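Local coordinates for GntR-family protein transcriptional regulator (Mycobacterium smegmatis, PDB 3F8M), which represses transcription of the phnDCE operon, which serves phosphate uptake, when phosphate is available in the cell, at residues A[17-22]-A[51-56]; A[106-111]-A[128-133]. All coordinates share one frame; numbering follows the deposited sequence.

Interaction 1: residues A[17-22]-A[51-56]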
loop_
_atom_site.group_PDB
_atom_site.type_symbol
_atom_site.label_atom_id
_atom_site.label_comp_id
_atom_site.label_asym_id
_atom_site.label_seq_id
_atom_site.Cartn_x
_atom_site.Cartn_y
_atom_site.Cartn_z
ATOM N N GLN A 17 5.480 -24.447 23.394
ATOM C CA GLN A 17 6.005 -23.107 23.683
ATOM C C GLN A 17 7.534 -23.097 23.610
ATOM O O GLN A 17 8.127 -22.159 23.073
ATOM C CB GLN A 17 5.563 -22.630 25.070
ATOM C CG GLN A 17 4.097 -22.233 25.199
ATOM C CD GLN A 17 3.818 -21.455 26.489
ATOM O OE1 GLN A 17 4.181 -21.892 27.587
ATOM N NE2 GLN A 17 3.168 -20.297 26.357
ATOM N N VAL A 18 8.154 -24.145 24.159
ATOM C CA VAL A 18 9.615 -24.291 24.190
ATOM C C VAL A 18 10.234 -24.380 22.786
ATOM O O VAL A 18 11.269 -23.751 22.534
ATOM C CB VAL A 18 10.064 -25.464 25.111
ATOM C CG1 VAL A 18 11.554 -25.763 24.957
ATOM C CG2 VAL A 18 9.730 -25.139 26.574
ATOM N N VAL A 19 9.609 -25.137 21.879
ATOM C CA VAL A 19 10.099 -25.209 20.494
ATOM C C VAL A 19 10.125 -23.826 19.823
ATOM O O VAL A 19 11.123 -23.475 19.188
ATOM C CB VAL A 19 9.357 -26.265 19.614
ATOM C CG1 VAL A 19 8.100 -25.682 18.945
ATOM C CG2 VAL A 19 10.333 -26.850 18.560
ATOM N N ARG A 20 9.051 -23.045 19.988
ATOM C CA ARG A 20 9.007 -21.671 19.478
ATOM C C ARG A 20 10.114 -20.785 20.066
ATOM O O ARG A 20 10.651 -19.921 19.375
ATOM C CB ARG A 20 7.633 -21.038 19.704
ATOM C CG ARG A 20 6.634 -21.331 18.574
ATOM C CD ARG A 20 5.172 -21.419 19.073
ATOM N NE ARG A 20 4.251 -21.906 18.033
ATOM C CZ ARG A 20 3.809 -23.162 17.934
ATOM N NH1 ARG A 20 4.202 -24.091 18.803
ATOM N NH2 ARG A 20 2.982 -23.500 16.955
ATOM N N ALA A 21 10.474 -21.018 21.325
ATOM C CA ALA A 21 11.546 -20.252 21.971
ATOM C C ALA A 21 12.916 -20.712 21.476
ATOM O O ALA A 21 13.844 -19.909 21.356
ATOM C CB ALA A 21 11.461 -20.393 23.496
ATOM N N GLU A 22 13.034 -22.010 21.212
ATOM C CA GLU A 22 14.280 -22.577 20.710
ATOM C C GLU A 22 14.553 -22.090 19.271
ATOM O O GLU A 22 15.712 -21.883 18.900
ATOM C CB GLU A 22 14.275 -24.111 20.807
ATOM C CG GLU A 22 14.550 -24.664 22.222
ATOM C CD GLU A 22 16.045 -24.832 22.524
ATOM O OE1 GLU A 22 16.880 -24.164 21.867
ATOM O OE2 GLU A 22 16.388 -25.645 23.424
ATOM N N GLU A 51 4.489 -31.796 12.784
ATOM C CA GLU A 51 3.486 -30.776 12.430
ATOM C C GLU A 51 3.600 -29.564 13.353
ATOM O O GLU A 51 3.219 -28.440 12.984
ATOM C CB GLU A 51 2.067 -31.325 12.496
ATOM C CG GLU A 51 1.722 -32.423 11.480
ATOM C CD GLU A 51 2.302 -33.811 11.801
ATOM O OE1 GLU A 51 2.839 -34.044 12.911
ATOM O OE2 GLU A 51 2.212 -34.692 10.913
ATOM N N THR A 52 4.126 -29.785 14.554
ATOM C CA THR A 52 4.348 -28.686 15.482
ATOM C C THR A 52 5.510 -27.781 15.021
ATOM O O THR A 52 5.421 -26.559 15.122
ATOM C CB THR A 52 4.557 -29.183 16.907
ATOM O OG1 THR A 52 3.432 -30.018 17.261
ATOM C CG2 THR A 52 4.626 -27.989 17.864
ATOM N N VAL A 53 6.589 -28.387 14.543
ATOM C CA VAL A 53 7.724 -27.619 14.000
ATOM C C VAL A 53 7.244 -26.913 12.731
ATOM O O VAL A 53 7.455 -25.709 12.578
ATOM C CB VAL A 53 8.982 -28.493 13.744
ATOM C CG1 VAL A 53 10.093 -27.684 13.064
ATOM C CG2 VAL A 53 9.499 -29.076 15.045
ATOM N N ARG A 54 6.549 -27.641 11.856
ATOM C CA ARG A 54 6.016 -27.067 10.599
ATOM C C ARG A 54 5.252 -25.781 10.865
ATOM O O ARG A 54 5.400 -24.777 10.157
ATOM C CB ARG A 54 5.072 -28.058 9.918
ATOM C CG ARG A 54 4.575 -27.680 8.511
ATOM C CD ARG A 54 3.707 -28.811 7.931
ATOM N NE ARG A 54 4.336 -30.106 8.215
ATOM C CZ ARG A 54 3.824 -31.302 7.932
ATOM N NH1 ARG A 54 2.641 -31.407 7.328
ATOM N NH2 ARG A 54 4.512 -32.397 8.257
ATOM N N GLN A 55 4.378 -25.840 11.862
ATOM C CA GLN A 55 3.553 -24.710 12.205
ATOM C C GLN A 55 4.381 -23.549 12.776
ATOM O O GLN A 55 4.119 -22.393 12.457
ATOM C CB GLN A 55 2.493 -25.168 13.217
ATOM C CG GLN A 55 1.684 -24.020 13.839
ATOM C CD GLN A 55 0.892 -23.252 12.810
ATOM O OE1 GLN A 55 0.603 -23.759 11.708
ATOM N NE2 GLN A 55 0.525 -22.008 13.155
ATOM N N ALA A 56 5.359 -23.835 13.629
ATOM C CA ALA A 56 6.163 -22.742 14.188
ATOM C C ALA A 56 6.954 -22.067 13.062
ATOM O O ALA A 56 7.041 -20.818 13.016
ATOM C CB ALA A 56 7.085 -23.234 15.298
#

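Interaction 2: residues A[106-111]-A[128-133]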
loop_
_atom_site.group_PDB
_atom_site.type_symbol
_atom_site.label_atom_id
_atom_site.label_comp_id
_atom_site.label_asym_id
_atom_site.label_seq_id
_atom_site.Cartn_x
_atom_site.Cartn_y
_atom_site.Cartn_z
ATOM N N ALA A 106 20.048 15.772 1.588
ATOM C CA ALA A 106 20.275 17.220 1.410
ATOM C C ALA A 106 19.081 18.024 1.908
ATOM O O ALA A 106 17.938 17.556 1.861
ATOM C CB ALA A 106 20.513 17.521 -0.045
ATOM N N TRP A 107 19.366 19.245 2.372
ATOM C CA TRP A 107 18.356 20.266 2.495
ATOM C C TRP A 107 18.416 21.066 1.182
ATOM O O TRP A 107 19.510 21.308 0.659
ATOM C CB TRP A 107 18.673 21.210 3.665
ATOM C CG TRP A 107 18.601 20.618 5.078
ATOM C CD1 TRP A 107 19.637 20.167 5.827
ATOM C CD2 TRP A 107 17.435 20.506 5.883
ATOM N NE1 TRP A 107 19.186 19.750 7.058
ATOM C CE2 TRP A 107 17.832 19.925 7.118
ATOM C CE3 TRP A 107 16.075 20.809 5.675
ATOM C CZ2 TRP A 107 16.935 19.672 8.160
ATOM C CZ3 TRP A 107 15.158 20.548 6.720
ATOM C CH2 TRP A 107 15.608 19.993 7.961
ATOM N N SER A 108 17.253 21.445 0.659
ATOM C CA SER A 108 17.140 22.299 -0.540
ATOM C C SER A 108 16.189 23.455 -0.239
ATOM O O SER A 108 15.189 23.288 0.460
ATOM C CB SER A 108 16.630 21.547 -1.772
ATOM O OG SER A 108 17.504 20.477 -2.093
ATOM N N ASP A 109 16.514 24.633 -0.784
ATOM C CA ASP A 109 15.664 25.799 -0.646
ATOM C C ASP A 109 15.043 26.043 -2.005
ATOM O O ASP A 109 15.742 26.215 -2.996
ATOM C CB ASP A 109 16.492 27.027 -0.205
ATOM C CG ASP A 109 17.137 26.853 1.166
ATOM O OD1 ASP A 109 16.426 26.972 2.187
ATOM O OD2 ASP A 109 18.379 26.676 1.227
ATOM N N LEU A 110 13.720 25.966 -2.042
ATOM C CA LEU A 110 12.915 25.976 -3.235
ATOM C C LEU A 110 11.836 27.064 -3.048
ATOM O O LEU A 110 11.750 27.672 -1.974
ATOM C CB LEU A 110 12.230 24.598 -3.400
ATOM C CG LEU A 110 13.184 23.362 -3.470
ATOM C CD1 LEU A 110 12.404 22.087 -3.623
ATOM C CD2 LEU A 110 14.195 23.487 -4.607
ATOM N N THR A 111 10.995 27.283 -4.066
ATOM C CA THR A 111 9.764 28.082 -3.904
ATOM C C THR A 111 8.535 27.291 -4.398
ATOM O O THR A 111 8.659 26.394 -5.257
ATOM C CB THR A 111 9.797 29.454 -4.670
ATOM O OG1 THR A 111 10.034 29.210 -6.043
ATOM C CG2 THR A 111 10.886 30.340 -4.174
ATOM N N VAL A 128 9.978 27.308 0.293
ATOM C CA VAL A 128 9.711 25.905 0.637
ATOM C C VAL A 128 11.069 25.352 1.048
ATOM O O VAL A 128 12.073 25.578 0.333
ATOM C CB VAL A 128 9.161 25.161 -0.572
ATOM C CG1 VAL A 128 9.244 23.568 -0.330
ATOM C CG2 VAL A 128 7.743 25.602 -0.795
ATOM N N LEU A 129 11.113 24.677 2.202
ATOM C CA LEU A 129 12.314 24.019 2.647
ATOM C C LEU A 129 12.116 22.551 2.370
ATOM O O LEU A 129 11.137 22.004 2.835
ATOM C CB LEU A 129 12.559 24.264 4.140
ATOM C CG LEU A 129 13.784 23.597 4.775
ATOM C CD1 LEU A 129 15.058 23.987 4.039
ATOM C CD2 LEU A 129 13.876 23.947 6.323
ATOM N N GLN A 130 13.028 21.927 1.619
ATOM C CA GLN A 130 12.890 20.474 1.325
ATOM C C GLN A 130 13.966 19.690 2.040
ATOM O O GLN A 130 15.145 20.042 1.958
ATOM C CB GLN A 130 13.020 20.224 -0.167
ATOM C CG GLN A 130 12.987 18.717 -0.556
ATOM C CD GLN A 130 13.083 18.517 -2.046
ATOM O OE1 GLN A 130 12.074 18.572 -2.732
ATOM N NE2 GLN A 130 14.281 18.246 -2.545
ATOM N N LEU A 131 13.542 18.633 2.744
ATOM C CA LEU A 131 14.434 17.752 3.416
ATOM C C LEU A 131 14.379 16.419 2.657
ATOM O O LEU A 131 13.291 15.839 2.464
ATOM C CB LEU A 131 13.963 17.498 4.845
ATOM C CG LEU A 131 14.749 16.410 5.611
ATOM C CD1 LEU A 131 16.278 16.713 5.719
ATOM C CD2 LEU A 131 14.116 16.204 6.985
ATOM N N GLU A 132 15.548 15.933 2.248
ATOM C CA GLU A 132 15.635 14.584 1.633
ATOM C C GLU A 132 16.530 13.722 2.462
ATOM O O GLU A 132 17.609 14.145 2.884
ATOM C CB GLU A 132 16.231 14.623 0.252
ATOM C CG GLU A 132 15.305 14.962 -0.829
ATOM C CD GLU A 132 15.627 14.205 -2.146
ATOM O OE1 GLU A 132 16.801 14.227 -2.604
ATOM O OE2 GLU A 132 14.672 13.668 -2.735
ATOM N N ARG A 133 16.050 12.515 2.761
ATOM C CA ARG A 133 16.772 11.599 3.618
ATOM C C ARG A 133 16.556 10.189 3.050
ATOM O O ARG A 133 15.521 9.908 2.415
ATOM C CB ARG A 133 16.213 11.632 5.031
ATOM C CG ARG A 133 16.486 12.976 5.772
ATOM C CD ARG A 133 16.126 12.935 7.236
ATOM N NE ARG A 133 14.744 12.637 7.567
ATOM C CZ ARG A 133 14.291 12.640 8.824
ATOM N NH1 ARG A 133 13.028 12.339 9.078
ATOM N NH2 ARG A 133 15.108 12.927 9.817
HETATM O O HOH W 1 16.778 18.246 -0.724
HETATM O O HOH W 2 13.739 27.559 2.402
#

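Interaction 1: residues A[17-22]-A[51-56]
Arg20 reaches from helix 15-29 to lie across Ala56 and Thr52 of helix 50-62, inside the winged helix-turn-helix domain of this GntR-family repressor. Helix 50-62 carries the end of the predicted helix-turn-helix motif, and helix 15-29 packs against it; the axes of segments 17-22 and 51-56 pass 10.1 Å apart and cross at -49°. Val19 faces the partner helix directly and sets its CG2 4.2 Å from CG2 of Val53, while its CG1 comes near CG2 of Thr52. Val53 also leans on Ile42 and Ala43 of helix 39-45, and both valines meet Val48, so the two helices share the small core of the domain.

The CB of Arg20 does not point straight at the neighbouring helix, but the bend at chi2 (148°) carries the chain across. CG comes 3.8 Å from CB of Ala56, and the same methyl sits over the centre of one guanidinium face, 4.1 Å above its plane. NE passes 4.2 Å from this Ala56 CB. Beyond CZ the two terminal nitrogens part: NH1 bonds to the carbonyl of His16, one turn back on its own helix, and NH2 forms a salt bridge with Glu59. Glu59 also accepts a bond from NE2 of Gln55, which ties that amide to the same carboxylate. These partners at both terminal nitrogens should fix the rotation of the group. NH1 ends 4.0 Å from CG2 of Thr52, and NH2 meets CG of Gln55 near the guanidinium plane, at 3.4 Å.

Interaction 2: residues A[106-111]-A[128-133]
Six backbone hydrogen bonds join Ala106, Ser108 and Leu110 to Glu132, Gln130 and Val128, two for each antiparallel hydrogen-bonded pair. The Ser108-Gln130 pair is the central one: both its bonds measure 2.8 Å between N and O, and the N-H...O angle from Gln130 N to Ser108 O is 175°. At the end, Val128 N instead approaches Leu110 O from above the carbonyl plane. Between these pairs, Trp107 CA adds a CA-H...O contact to Gln130 O at 3.3 Å.

A water ties together the polar groups on the Ser108 and Gln130 face. It donates to Ala106 O, accepts from Gln130 NE2, and bonds to Ser108 OG at 2.7 Å. Gln130 is extended beyond CG, and its OE1 packs beside CD1 of Leu110. On the other face, Asp109 runs alongside Leu129, with its carboxylate in a salt bridge to Arg158.

Trp107 supplies the main packing. With CG beside the backbone N (chi1 -67°), its indole swings over the neighbouring strand, and Leu131 sets CD1 over the centre of the six-membered ring, 3.7 Å from the centroid and 6° off the normal, a CH-pi contact. The CZ3 corner meets CD2 of Leu129 at 3.7 Å and CB of Leu131 at 3.8 Å. Leu157 and Arg158 of helix 157-160 touch both Trp107 and Leu129, while Phe161 touches Trp107 and Leu131. Strand 127-137 is bonded on its other flank to strand 140-150, so this pairing attaches strand 100-111, outermost within this chain, to the antiparallel six-stranded sheet of the UTRA domain.

The chain builds interaction 1 first, in the N-terminal GntR-type domain, and completes it before interaction 2 begins in the UTRA domain. Their centres are 49 Å apart and their nearest atoms about 34 Å apart, on opposite sides of the chain's centre, and they share no helix or sheet. Interaction 1 packs helices 15-29 and 50-62 of the DNA-binding unit, whereas interaction 2 pairs strands 100-111 and 127-137 at what is, within this chain, one border of a six-stranded antiparallel sheet. This separation reflects the two-domain plan of HutC-type GntR regulators, in which the UTRA domain generally senses an effector. Across the dimer, Gln55 of interaction 1 packs on Glu114 of the second subunit.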